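Local coordinates for protein endoglucanase E (Clostridium thermocellum, PDB 2WAO) that hydrolyses cellulose as an endoglucanase and, through the C-terminal carbohydrate esterase domain modelled here, binds cello-oligosaccharide and probably deacetylates plant cell-wall polysaccharides, at residues N224-S229 with D270-Y275; W207-Y212 with R248-D253; W92-A97 with G137-S142; I173-I178 with L200-V205. All blocks are in the same frame, centred on the assembly; numbering follows the deposited sequence.

Followed from the N terminus, the chain first meets contact 3, where the end of strand 85-93 in the beta domain is joined to the loop after helix 131-134 in the hydrolase domain, so this closure spans two domains. Contact 4 comes next in series, linking the end of the edge strand 168-174 to the loop before strand 205-206. Contacts 1 and 2 then cross, because segment 224-229 falls between the two halves of contact 2 and segment 248-253 between those of contact 1. Contact 1 lies beside the start of helix 233-250 and contact 2 at its end, their centres about 28 Å apart. Glu96 and Ser176 make a probable hydrogen bond between contacts 3 and 4.

Contact 1 of 4, residues N224-S229 with D270-Y275; sequences NDFSTS and DLCRSY
The ring of Phe226 overlaps residues 271-275 of helix 266-285, with one face over the backbone of Cys272, whose CA stands 4.1 Å above the ring plane toward its rim. This is packing of the short segment after strand 216-220 on helix 266-285, beside the parallel sheet of an SGNH (GDSL-like) hydrolase, just beyond the Gly-Thr-Asn-Asp sequence of that family. Cys272 adds a sulfur-aromatic contact. Its SG, set anti to the backbone N (chi1 -162°), lies beside CD2 and CE2 of the ring, 4.7 Å from the Phe226 centroid and 52° off the normal, an oblique approach. Leu271 CB touches Phe226 CE1 at 4.0 Å, also obliquely, from the same side of the ring plane as Cys272. Tyr275, one turn further along the helix, meets the outer end of the phenyl ring in an oblique pair, planes at 64°, that is neither a stack nor edge-to-face. One aromatic ring thus lies against three helical side chains by apolar contact. Phe236 of helix 233-250 meets Phe226 edge-to-face, while the neighbouring Asp225 turns its carboxylate to the backbone N atoms of Leu180 and Thr181. The tightest touch is made by Phe226 CZ, which lies 3.4 Å from Tyr275 CD2.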
# COMPACT_ATOMS: atom_id res chain seq x y z
N ASN A 224 -9.65 8.45 -10.05
CA ASN A 224 -9.58 8.19 -11.49
C ASN A 224 -10.97 8.19 -12.10
O ASN A 224 -11.10 8.34 -13.31
CB ASN A 224 -8.75 6.91 -11.75
CG ASN A 224 -7.35 7.09 -11.34
OD1 ASN A 224 -6.86 6.45 -10.37
ND2 ASN A 224 -6.71 8.07 -11.94
N ASP A 225 -11.99 8.01 -11.28
CA ASP A 225 -13.39 8.10 -11.74
C ASP A 225 -13.88 9.54 -11.99
O ASP A 225 -14.91 9.73 -12.62
CB ASP A 225 -14.32 7.39 -10.76
CG ASP A 225 -14.01 5.88 -10.67
OD1 ASP A 225 -14.47 5.13 -11.56
OD2 ASP A 225 -13.28 5.43 -9.73
N PHE A 226 -13.15 10.53 -11.46
CA PHE A 226 -13.57 11.95 -11.58
C PHE A 226 -12.48 12.90 -12.03
O PHE A 226 -12.72 14.12 -12.07
CB PHE A 226 -14.23 12.47 -10.25
CG PHE A 226 -15.44 11.72 -9.90
CD1 PHE A 226 -16.69 12.08 -10.46
CD2 PHE A 226 -15.36 10.57 -9.07
CE1 PHE A 226 -17.83 11.36 -10.22
CE2 PHE A 226 -16.52 9.82 -8.82
CZ PHE A 226 -17.76 10.22 -9.39
N SER A 227 -11.28 12.42 -12.38
CA SER A 227 -10.23 13.35 -12.74
C SER A 227 -10.27 13.77 -14.21
O SER A 227 -9.67 14.73 -14.57
CB SER A 227 -8.82 12.87 -12.34
OG SER A 227 -8.50 11.66 -13.03
N THR A 228 -10.96 13.02 -15.08
CA THR A 228 -11.04 13.42 -16.48
C THR A 228 -12.51 13.56 -16.85
O THR A 228 -13.03 14.69 -16.84
CB THR A 228 -10.22 12.48 -17.42
OG1 THR A 228 -10.65 11.13 -17.22
CG2 THR A 228 -8.69 12.61 -17.15
N SER A 229 -13.19 12.44 -17.05
CA SER A 229 -14.60 12.40 -17.44
C SER A 229 -15.35 11.82 -16.25
O SER A 229 -15.00 10.71 -15.82
CB SER A 229 -14.72 11.47 -18.63
OG SER A 229 -16.03 11.49 -19.13
N ASP A 270 -16.51 17.68 -5.62
CA ASP A 270 -17.84 17.76 -5.00
C ASP A 270 -18.67 16.47 -5.29
O ASP A 270 -19.34 15.95 -4.42
CB ASP A 270 -18.62 19.02 -5.42
CG ASP A 270 -17.96 20.30 -4.95
OD1 ASP A 270 -17.19 20.26 -3.94
OD2 ASP A 270 -18.16 21.36 -5.62
N LEU A 271 -18.66 16.01 -6.54
CA LEU A 271 -19.43 14.82 -6.94
C LEU A 271 -18.89 13.59 -6.22
O LEU A 271 -19.67 12.82 -5.65
CB LEU A 271 -19.41 14.62 -8.46
CG LEU A 271 -20.18 15.60 -9.36
CD1 LEU A 271 -19.80 15.40 -10.82
CD2 LEU A 271 -21.68 15.44 -9.10
N CYS A 272 -17.57 13.40 -6.23
CA CYS A 272 -16.99 12.25 -5.51
C CYS A 272 -17.39 12.27 -4.00
O CYS A 272 -17.83 11.25 -3.44
CB CYS A 272 -15.46 12.19 -5.68
SG CYS A 272 -14.85 10.53 -5.26
N ARG A 273 -17.26 13.43 -3.35
CA ARG A 273 -17.69 13.55 -1.97
C ARG A 273 -19.17 13.21 -1.82
O ARG A 273 -19.53 12.46 -0.93
CB ARG A 273 -17.39 14.95 -1.43
CG ARG A 273 -17.65 15.13 0.08
CD ARG A 273 -17.09 16.49 0.57
NE ARG A 273 -17.40 17.56 -0.35
CZ ARG A 273 -16.54 18.46 -0.85
NH1 ARG A 273 -15.26 18.50 -0.50
NH2 ARG A 273 -17.01 19.35 -1.69
N SER A 274 -20.02 13.79 -2.68
CA SER A 274 -21.45 13.50 -2.61
C SER A 274 -21.70 11.97 -2.74
O SER A 274 -22.46 11.40 -1.97
CB SER A 274 -22.18 14.26 -3.73
OG SER A 274 -23.57 14.02 -3.65
N TYR A 275 -21.07 11.35 -3.73
CA TYR A 275 -21.35 9.92 -4.02
C TYR A 275 -20.85 8.97 -2.92
O TYR A 275 -21.62 8.10 -2.46
CB TYR A 275 -20.78 9.49 -5.38
CG TYR A 275 -21.32 10.22 -6.58
CD1 TYR A 275 -22.39 11.13 -6.49
CD2 TYR A 275 -20.73 10.02 -7.83
CE1 TYR A 275 -22.84 11.82 -7.64
CE2 TYR A 275 -21.16 10.70 -8.96
CZ TYR A 275 -22.24 11.57 -8.85
OH TYR A 275 -22.64 12.24 -10.00

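Contact 2 of 4, residues W207-Y212 with R248-D253; sequences WDFSKY and RRNYPD
Phe209 and Asn250 bring the two backbones nearest each other, with CA atoms 6.4 Å apart: segment 207-212 is a loop whose middle has helical angles but not the regular bonds, and it meets the last turn of helix 233-250 just where the chain leaves it at Tyr251. The loop is shaped by an Asx turn in which Asp208 OD1 accepts from Ser210 N at 3.0 Å. Phe209 is sandwiched. Trp207 CD1 lies over the centre of one face, 3.5 Å above the plane, and the amide of Asn250 is stacked on the other, its plane only 11° from that of the ring. Asn250 CG is anti to its carbonyl carbon (chi1 -69°), which carries the amide over that face. Here ND2 is the nearer end, 3.3 Å from Phe209 CE1, offset toward the rim. The Tyr251 side chain runs across that of Phe209 at about a right angle and sets its OH at the ring's edge, 3.2 Å from Phe209 CD1. A single water then ties the polar ends together: it accepts from Trp207 NE1 and donates both to Tyr212 O, at 2.7 Å, and to Tyr251 OH. The contact joins the loop before strand 216-220 to the end of helix 233-250. Tyr251 OH reaches Glu126 of strand 123-129, and Tyr212 OH reaches Ile125 O of that strand and Ser169 OG of strand 168-174.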
# COMPACT_ATOMS: atom_id res chain seq x y z
N TRP A 207 -5.45 -14.83 -4.06
CA TRP A 207 -5.17 -14.66 -2.61
C TRP A 207 -6.20 -15.39 -1.74
O TRP A 207 -7.41 -15.36 -2.02
CB TRP A 207 -5.24 -13.15 -2.27
CG TRP A 207 -5.10 -12.85 -0.85
CD1 TRP A 207 -6.03 -12.24 -0.04
CD2 TRP A 207 -3.94 -13.11 -0.01
NE1 TRP A 207 -5.53 -12.10 1.22
CE2 TRP A 207 -4.26 -12.63 1.28
CE3 TRP A 207 -2.68 -13.72 -0.24
CZ2 TRP A 207 -3.35 -12.71 2.37
CZ3 TRP A 207 -1.78 -13.82 0.84
CH2 TRP A 207 -2.13 -13.30 2.14
N ASP A 208 -5.73 -16.06 -0.68
CA ASP A 208 -6.64 -16.73 0.25
C ASP A 208 -6.92 -15.72 1.36
O ASP A 208 -6.01 -15.38 2.15
CB ASP A 208 -6.01 -18.00 0.79
CG ASP A 208 -6.88 -18.69 1.83
OD1 ASP A 208 -7.99 -18.18 2.17
OD2 ASP A 208 -6.42 -19.74 2.30
N PHE A 209 -8.12 -15.16 1.35
CA PHE A 209 -8.49 -14.12 2.34
C PHE A 209 -8.48 -14.57 3.81
O PHE A 209 -8.51 -13.73 4.72
CB PHE A 209 -9.82 -13.45 1.94
CG PHE A 209 -9.65 -12.49 0.79
CD1 PHE A 209 -9.42 -11.16 1.06
CD2 PHE A 209 -9.72 -12.93 -0.54
CE1 PHE A 209 -9.23 -10.23 0.03
CE2 PHE A 209 -9.51 -12.02 -1.61
CZ PHE A 209 -9.28 -10.67 -1.32
N SER A 210 -8.42 -15.88 4.07
CA SER A 210 -8.35 -16.30 5.48
C SER A 210 -6.97 -16.04 6.08
O SER A 210 -6.82 -16.04 7.31
CB SER A 210 -8.72 -17.78 5.66
OG SER A 210 -7.67 -18.59 5.18
N LYS A 211 -5.97 -15.82 5.22
CA LYS A 211 -4.59 -15.73 5.67
C LYS A 211 -4.29 -14.40 6.34
O LYS A 211 -3.29 -14.26 7.06
CB LYS A 211 -3.62 -15.96 4.51
CG LYS A 211 -3.79 -17.35 3.87
CD LYS A 211 -2.63 -17.53 2.87
CE LYS A 211 -2.65 -18.91 2.19
NZ LYS A 211 -1.71 -18.89 1.02
N TYR A 212 -5.17 -13.42 6.14
CA TYR A 212 -4.90 -12.10 6.73
C TYR A 212 -6.23 -11.42 6.96
O TYR A 212 -6.87 -10.99 6.00
CB TYR A 212 -4.01 -11.27 5.79
CG TYR A 212 -3.55 -9.91 6.35
CD1 TYR A 212 -2.37 -9.82 7.13
CD2 TYR A 212 -4.25 -8.75 6.07
CE1 TYR A 212 -1.92 -8.56 7.62
CE2 TYR A 212 -3.80 -7.49 6.54
CZ TYR A 212 -2.66 -7.42 7.35
OH TYR A 212 -2.21 -6.16 7.80
N ARG A 248 -16.69 -6.72 3.24
CA ARG A 248 -17.49 -7.17 4.38
C ARG A 248 -17.66 -8.71 4.38
O ARG A 248 -17.69 -9.37 5.47
CB ARG A 248 -18.83 -6.41 4.36
CG ARG A 248 -19.84 -6.86 5.43
CD ARG A 248 -19.36 -6.64 6.87
NE ARG A 248 -19.24 -5.23 7.29
CZ ARG A 248 -18.15 -4.71 7.86
NH1 ARG A 248 -17.05 -5.44 8.06
NH2 ARG A 248 -18.14 -3.45 8.27
N ARG A 249 -17.77 -9.28 3.19
CA ARG A 249 -17.93 -10.74 3.07
C ARG A 249 -16.61 -11.43 3.46
O ARG A 249 -16.64 -12.46 4.14
CB ARG A 249 -18.38 -11.14 1.68
CG ARG A 249 -19.05 -12.51 1.60
CD ARG A 249 -19.57 -12.81 0.19
NE ARG A 249 -20.21 -11.65 -0.39
CZ ARG A 249 -19.70 -10.88 -1.35
NH1 ARG A 249 -18.52 -11.20 -1.92
NH2 ARG A 249 -20.39 -9.83 -1.75
N ASN A 250 -15.47 -10.85 3.08
CA ASN A 250 -14.15 -11.39 3.51
C ASN A 250 -13.89 -11.20 5.01
O ASN A 250 -13.31 -12.07 5.67
CB ASN A 250 -13.02 -10.68 2.75
CG ASN A 250 -12.96 -11.04 1.26
OD1 ASN A 250 -13.25 -12.15 0.87
ND2 ASN A 250 -12.48 -10.08 0.44
N TYR A 251 -14.30 -10.03 5.54
CA TYR A 251 -13.97 -9.67 6.90
C TYR A 251 -15.23 -9.16 7.61
O TYR A 251 -15.47 -7.94 7.68
CB TYR A 251 -12.89 -8.56 6.94
CG TYR A 251 -11.80 -8.67 5.91
CD1 TYR A 251 -11.07 -9.86 5.71
CD2 TYR A 251 -11.46 -7.56 5.15
CE1 TYR A 251 -10.04 -9.92 4.71
CE2 TYR A 251 -10.45 -7.62 4.19
CZ TYR A 251 -9.75 -8.78 3.99
OH TYR A 251 -8.76 -8.77 3.01
N PRO A 252 -16.06 -10.06 8.12
CA PRO A 252 -17.34 -9.71 8.78
C PRO A 252 -17.22 -8.65 9.89
O PRO A 252 -18.15 -7.89 10.11
CB PRO A 252 -17.77 -11.03 9.47
CG PRO A 252 -17.07 -12.10 8.71
CD PRO A 252 -15.81 -11.51 8.11
N ASP A 253 -16.06 -8.61 10.54
CA ASP A 253 -15.85 -7.82 11.75
C ASP A 253 -15.01 -6.53 11.52
O ASP A 253 -14.78 -5.77 12.46
CB ASP A 253 -15.22 -8.70 12.88
CG ASP A 253 -15.99 -10.04 13.11
OD1 ASP A 253 -17.23 -10.04 13.09
OD2 ASP A 253 -15.35 -11.12 13.26
O HOH W 1 -6.41 -10.47 3.41

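Contact 3 of 4, residues W92-A97 with G137-S142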
# COMPACT_ATOMS: atom_id res chain seq x y z
N TRP A 92 11.89 -3.66 2.31
CA TRP A 92 10.60 -3.09 1.90
C TRP A 92 10.54 -2.88 0.38
O TRP A 92 11.47 -2.29 -0.22
CB TRP A 92 10.41 -1.75 2.62
CG TRP A 92 9.09 -1.03 2.38
CD1 TRP A 92 8.73 -0.28 1.28
CD2 TRP A 92 7.96 -1.04 3.26
NE1 TRP A 92 7.44 0.17 1.43
CE2 TRP A 92 6.96 -0.26 2.64
CE3 TRP A 92 7.70 -1.61 4.52
CZ2 TRP A 92 5.70 -0.03 3.25
CZ3 TRP A 92 6.44 -1.39 5.12
CH2 TRP A 92 5.48 -0.57 4.49
N LYS A 93 9.48 -3.37 -0.24
CA LYS A 93 9.28 -3.18 -1.67
C LYS A 93 8.64 -1.78 -1.84
O LYS A 93 7.45 -1.54 -1.50
CB LYS A 93 8.38 -4.26 -2.27
CG LYS A 93 8.24 -4.12 -3.80
CD LYS A 93 7.25 -5.20 -4.36
CE LYS A 93 7.35 -5.33 -5.88
NZ LYS A 93 6.37 -4.46 -6.66
N ARG A 94 9.42 -0.84 -2.34
CA ARG A 94 8.91 0.54 -2.48
C ARG A 94 7.85 0.71 -3.56
O ARG A 94 6.88 1.47 -3.38
CB ARG A 94 10.07 1.48 -2.79
CG ARG A 94 11.03 1.56 -1.65
CD ARG A 94 12.38 2.18 -2.11
NE ARG A 94 12.30 3.47 -2.87
CZ ARG A 94 12.55 4.69 -2.37
NH1 ARG A 94 12.80 4.89 -1.06
NH2 ARG A 94 12.51 5.75 -3.16
N THR A 95 8.10 0.04 -4.67
CA THR A 95 7.38 0.21 -5.93
C THR A 95 6.16 -0.70 -6.06
O THR A 95 6.04 -1.75 -5.41
CB THR A 95 8.34 -0.07 -7.10
OG1 THR A 95 9.18 -1.17 -6.73
CG2 THR A 95 9.24 1.16 -7.39
N GLU A 96 5.24 -0.30 -6.92
CA GLU A 96 3.94 -0.98 -6.99
C GLU A 96 3.93 -2.25 -7.85
O GLU A 96 4.93 -2.60 -8.54
CB GLU A 96 2.89 0.01 -7.50
CG GLU A 96 3.23 0.53 -8.93
CD GLU A 96 2.21 1.55 -9.38
OE1 GLU A 96 1.09 1.14 -9.78
OE2 GLU A 96 2.54 2.77 -9.30
N ALA A 97 2.80 -2.92 -7.81
CA ALA A 97 2.63 -4.25 -8.43
C ALA A 97 2.84 -4.16 -9.94
O ALA A 97 3.43 -5.08 -10.56
CB ALA A 97 1.25 -4.81 -8.08
N GLY A 137 5.18 9.01 -7.13
CA GLY A 137 5.82 10.33 -7.28
C GLY A 137 6.15 11.06 -5.99
O GLY A 137 6.53 12.25 -6.04
N ASN A 138 6.00 10.40 -4.83
CA ASN A 138 6.08 11.13 -3.55
C ASN A 138 7.48 11.67 -3.21
O ASN A 138 7.61 12.61 -2.39
CB ASN A 138 5.38 10.40 -2.38
CG ASN A 138 6.20 9.24 -1.84
OD1 ASN A 138 7.07 8.73 -2.55
ND2 ASN A 138 5.91 8.79 -0.60
N GLU A 139 8.52 11.16 -3.88
CA GLU A 139 9.87 11.73 -3.67
C GLU A 139 10.31 12.67 -4.82
O GLU A 139 11.43 13.23 -4.82
CB GLU A 139 10.90 10.62 -3.39
CG GLU A 139 10.54 9.87 -2.11
CD GLU A 139 11.65 8.98 -1.59
OE1 GLU A 139 12.44 8.46 -2.40
OE2 GLU A 139 11.72 8.83 -0.35
N GLY A 140 9.42 12.86 -5.79
CA GLY A 140 9.59 14.00 -6.69
C GLY A 140 9.08 15.28 -6.04
O GLY A 140 8.24 15.27 -5.11
N THR A 141 9.61 16.43 -6.46
CA THR A 141 9.15 17.68 -5.87
C THR A 141 8.65 18.60 -6.98
O THR A 141 8.32 19.74 -6.74
CB THR A 141 10.23 18.39 -5.01
OG1 THR A 141 11.43 18.63 -5.79
CG2 THR A 141 10.61 17.53 -3.82
N SER A 142 8.58 18.07 -8.18
CA SER A 142 8.07 18.86 -9.30
C SER A 142 6.82 18.22 -9.92
O SER A 142 6.87 17.08 -10.41
CB SER A 142 9.15 19.04 -10.37
OG SER A 142 8.54 19.67 -11.49
O HOH W 2 13.89 7.23 0.02
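Arg94 and Glu139 form a salt bridge in which Arg94 NH2 donates to Glu139 OE1 at 2.8 Å, the N-H...O angle being 159°. The carboxylate oxygen lies at the edge of the guanidinium, near its plane, yet it is met from above the carboxylate plane; the two flat groups are turned 61° against each other. One oxygen alone is thus held directly. The second is reached through a water, which accepts from Arg94 NH1 at 2.8 Å and donates to Glu139 OE2 at 2.7 Å, so both carboxylate oxygens are engaged, one directly and one through water. NH2 has another acceptor in Lys150 O, which helps to fix the guanidinium. A bend at chi3 (51°) turns the end of the arginine toward the acid, whose own chain is extended beyond CG. The bridge joins two domains: Arg94 follows strand 85-93 of the N-terminal beta domain of a family 2 carbohydrate esterase, while Glu139 sits in a type I turn, Gly137 to Gly140, of the SGNH hydrolase domain. On the beta side, Lys93 NZ bonds to Thr95 O and to Ala28 O. Further out, Arg94 packs on Trp54 of strand 52-59 and on Asn153, and Glu139 on Ile313 at the start of helix 313-331.

Contact 4 of 4, residues I173-I178 with L200-V205. With BGC (beta-D-glucopyranose), chain B; BGC (beta-D-glucopyranose), chain C; FMT (formic acid), chain D.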
# COMPACT_ATOMS: atom_id res chain seq x y z
N ILE A 173 -3.15 -2.82 -1.18
CA ILE A 173 -3.71 -3.38 -2.40
C ILE A 173 -4.07 -2.21 -3.31
O ILE A 173 -5.21 -1.72 -3.32
CB ILE A 173 -4.88 -4.36 -2.11
CG1 ILE A 173 -4.45 -5.41 -1.05
CG2 ILE A 173 -5.30 -5.02 -3.42
CD1 ILE A 173 -3.09 -6.12 -1.38
N ALA A 174 -3.06 -1.76 -4.07
CA ALA A 174 -3.20 -0.46 -4.76
C ALA A 174 -2.53 -0.55 -6.12
O ALA A 174 -1.52 -1.23 -6.29
CB ALA A 174 -2.61 0.63 -3.93
N TRP A 175 -3.08 0.17 -7.07
CA TRP A 175 -2.61 0.10 -8.47
C TRP A 175 -2.78 1.48 -9.06
O TRP A 175 -3.90 2.02 -9.06
CB TRP A 175 -3.49 -0.91 -9.23
CG TRP A 175 -2.93 -1.27 -10.58
CD1 TRP A 175 -3.00 -0.52 -11.73
CD2 TRP A 175 -2.27 -2.50 -10.93
NE1 TRP A 175 -2.40 -1.22 -12.78
CE2 TRP A 175 -1.96 -2.43 -12.31
CE3 TRP A 175 -1.89 -3.66 -10.19
CZ2 TRP A 175 -1.26 -3.47 -12.99
CZ3 TRP A 175 -1.21 -4.69 -10.86
CH2 TRP A 175 -0.92 -4.60 -12.26
N SER A 176 -1.68 2.08 -9.52
CA SER A 176 -1.71 3.46 -10.04
C SER A 176 -2.69 3.60 -11.22
O SER A 176 -2.72 2.74 -12.10
CB SER A 176 -0.32 3.93 -10.43
OG SER A 176 0.35 4.41 -9.29
N GLY A 177 -3.53 4.63 -11.16
CA GLY A 177 -4.52 4.92 -12.22
C GLY A 177 -5.81 4.12 -12.18
O GLY A 177 -6.67 4.33 -13.02
N ILE A 178 -5.97 3.19 -11.23
CA ILE A 178 -7.14 2.31 -11.21
C ILE A 178 -8.36 3.03 -10.60
O ILE A 178 -8.19 3.92 -9.74
CB ILE A 178 -6.82 1.01 -10.40
CG1 ILE A 178 -7.63 -0.17 -10.97
CG2 ILE A 178 -7.00 1.20 -8.85
CD1 ILE A 178 -7.15 -1.54 -10.44
N LEU A 200 -0.76 -12.24 -7.00
CA LEU A 200 0.08 -11.76 -8.08
C LEU A 200 -0.86 -11.44 -9.23
O LEU A 200 -1.30 -12.33 -9.96
CB LEU A 200 1.14 -12.81 -8.48
CG LEU A 200 1.95 -13.47 -7.35
CD1 LEU A 200 2.76 -14.63 -7.93
CD2 LEU A 200 2.83 -12.44 -6.64
N PRO A 201 -1.25 -10.15 -9.33
CA PRO A 201 -2.31 -9.77 -10.25
C PRO A 201 -1.98 -10.00 -11.72
O PRO A 201 -2.89 -10.18 -12.53
CB PRO A 201 -2.54 -8.26 -9.94
CG PRO A 201 -1.38 -7.81 -9.13
CD PRO A 201 -0.77 -9.03 -8.49
N TYR A 202 -0.70 -10.02 -12.10
CA TYR A 202 -0.35 -10.22 -13.52
C TYR A 202 -0.46 -11.67 -13.95
O TYR A 202 -0.67 -11.96 -15.12
CB TYR A 202 1.09 -9.79 -13.81
CG TYR A 202 1.29 -8.33 -14.11
CD1 TYR A 202 0.35 -7.63 -14.86
CD2 TYR A 202 2.43 -7.66 -13.68
CE1 TYR A 202 0.52 -6.27 -15.15
CE2 TYR A 202 2.62 -6.30 -13.97
CZ TYR A 202 1.65 -5.62 -14.72
OH TYR A 202 1.81 -4.29 -14.99
N SER A 203 -0.28 -12.57 -12.99
CA SER A 203 -0.19 -13.98 -13.31
C SER A 203 -1.32 -14.85 -12.81
O SER A 203 -1.30 -16.08 -12.95
CB SER A 203 1.19 -14.53 -12.92
OG SER A 203 1.35 -14.52 -11.53
N GLY A 204 -2.33 -14.21 -12.22
CA GLY A 204 -3.56 -14.93 -11.88
C GLY A 204 -3.48 -15.81 -10.64
O GLY A 204 -4.24 -16.76 -10.53
N VAL A 205 -2.55 -15.52 -9.72
CA VAL A 205 -2.46 -16.32 -8.47
C VAL A 205 -3.41 -15.69 -7.45
O VAL A 205 -3.20 -14.56 -7.05
CB VAL A 205 -1.03 -16.38 -7.92
CG1 VAL A 205 -0.98 -17.09 -6.53
CG2 VAL A 205 -0.12 -17.09 -8.94
C2 BGC B . -1.52 5.10 -15.59
C3 BGC B . -0.77 3.80 -15.26
C4 BGC B . 0.74 3.97 -15.45
C5 BGC B . 1.20 5.13 -14.58
C6 BGC B . 2.73 5.30 -14.60
C1 BGC B . -0.85 6.27 -14.87
O2 BGC B . -2.89 5.02 -15.23
O3 BGC B . -1.30 2.72 -15.99
O4 BGC B . 1.41 2.81 -15.00
O5 BGC B . 0.55 6.26 -15.12
O6 BGC B . 3.13 6.02 -15.73
C2 BGC C . -0.55 10.98 -15.11
C3 BGC C . -0.74 9.59 -15.71
C4 BGC C . -1.04 8.58 -14.60
C5 BGC C . -2.27 9.08 -13.80
C6 BGC C . -2.75 8.12 -12.69
C1 BGC C . -1.77 11.34 -14.26
O2 BGC C . -0.31 11.92 -16.16
O3 BGC C . 0.46 9.20 -16.40
O4 BGC C . -1.40 7.51 -15.31
O5 BGC C . -1.96 10.37 -13.26
O6 BGC C . -1.70 7.93 -11.76
C FMT D . -5.10 7.56 -8.77
O1 FMT D . -4.38 7.24 -9.72
O2 FMT D . -4.93 8.51 -7.98
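Gly177 N is shared by two oxygens: it donates to O1 of a formic acid molecule, probably from the crystallisation liquor, at 3.1 Å, and is hydrogen-bonded to Ser131 OG. In an SGNH hydrolase this glycine follows the end of an edge strand, and its backbone N is placed as an oxyanion-hole donor would be, which the bound formic acid is consistent with. It lies in a type II turn from Trp175 to Ile178, with positive phi, and its CA lies 3.4 Å from O2 of a glucose unit of the bound cello-oligosaccharide. Trp175, directly before the pocket residues Ser176 and Gly177, reaches the other way, into the loop 200-205. Its CG is anti to the backbone N (chi1 -168°), which carries the indole out to an offset edge-to-face contact with Tyr202. The benzo edge meets the phenol face with the planes 83° apart. The centroids of the two six-membered rings are 5.4 Å from each other. Tyr202 OH is hydrogen-bonded to Ser98 O, and Arg195 makes a cation-pi contact with the indole. Alongside the phenol, Pro201 meets the same benzo edge, its CG 3.6 Å from Trp175 CZ3.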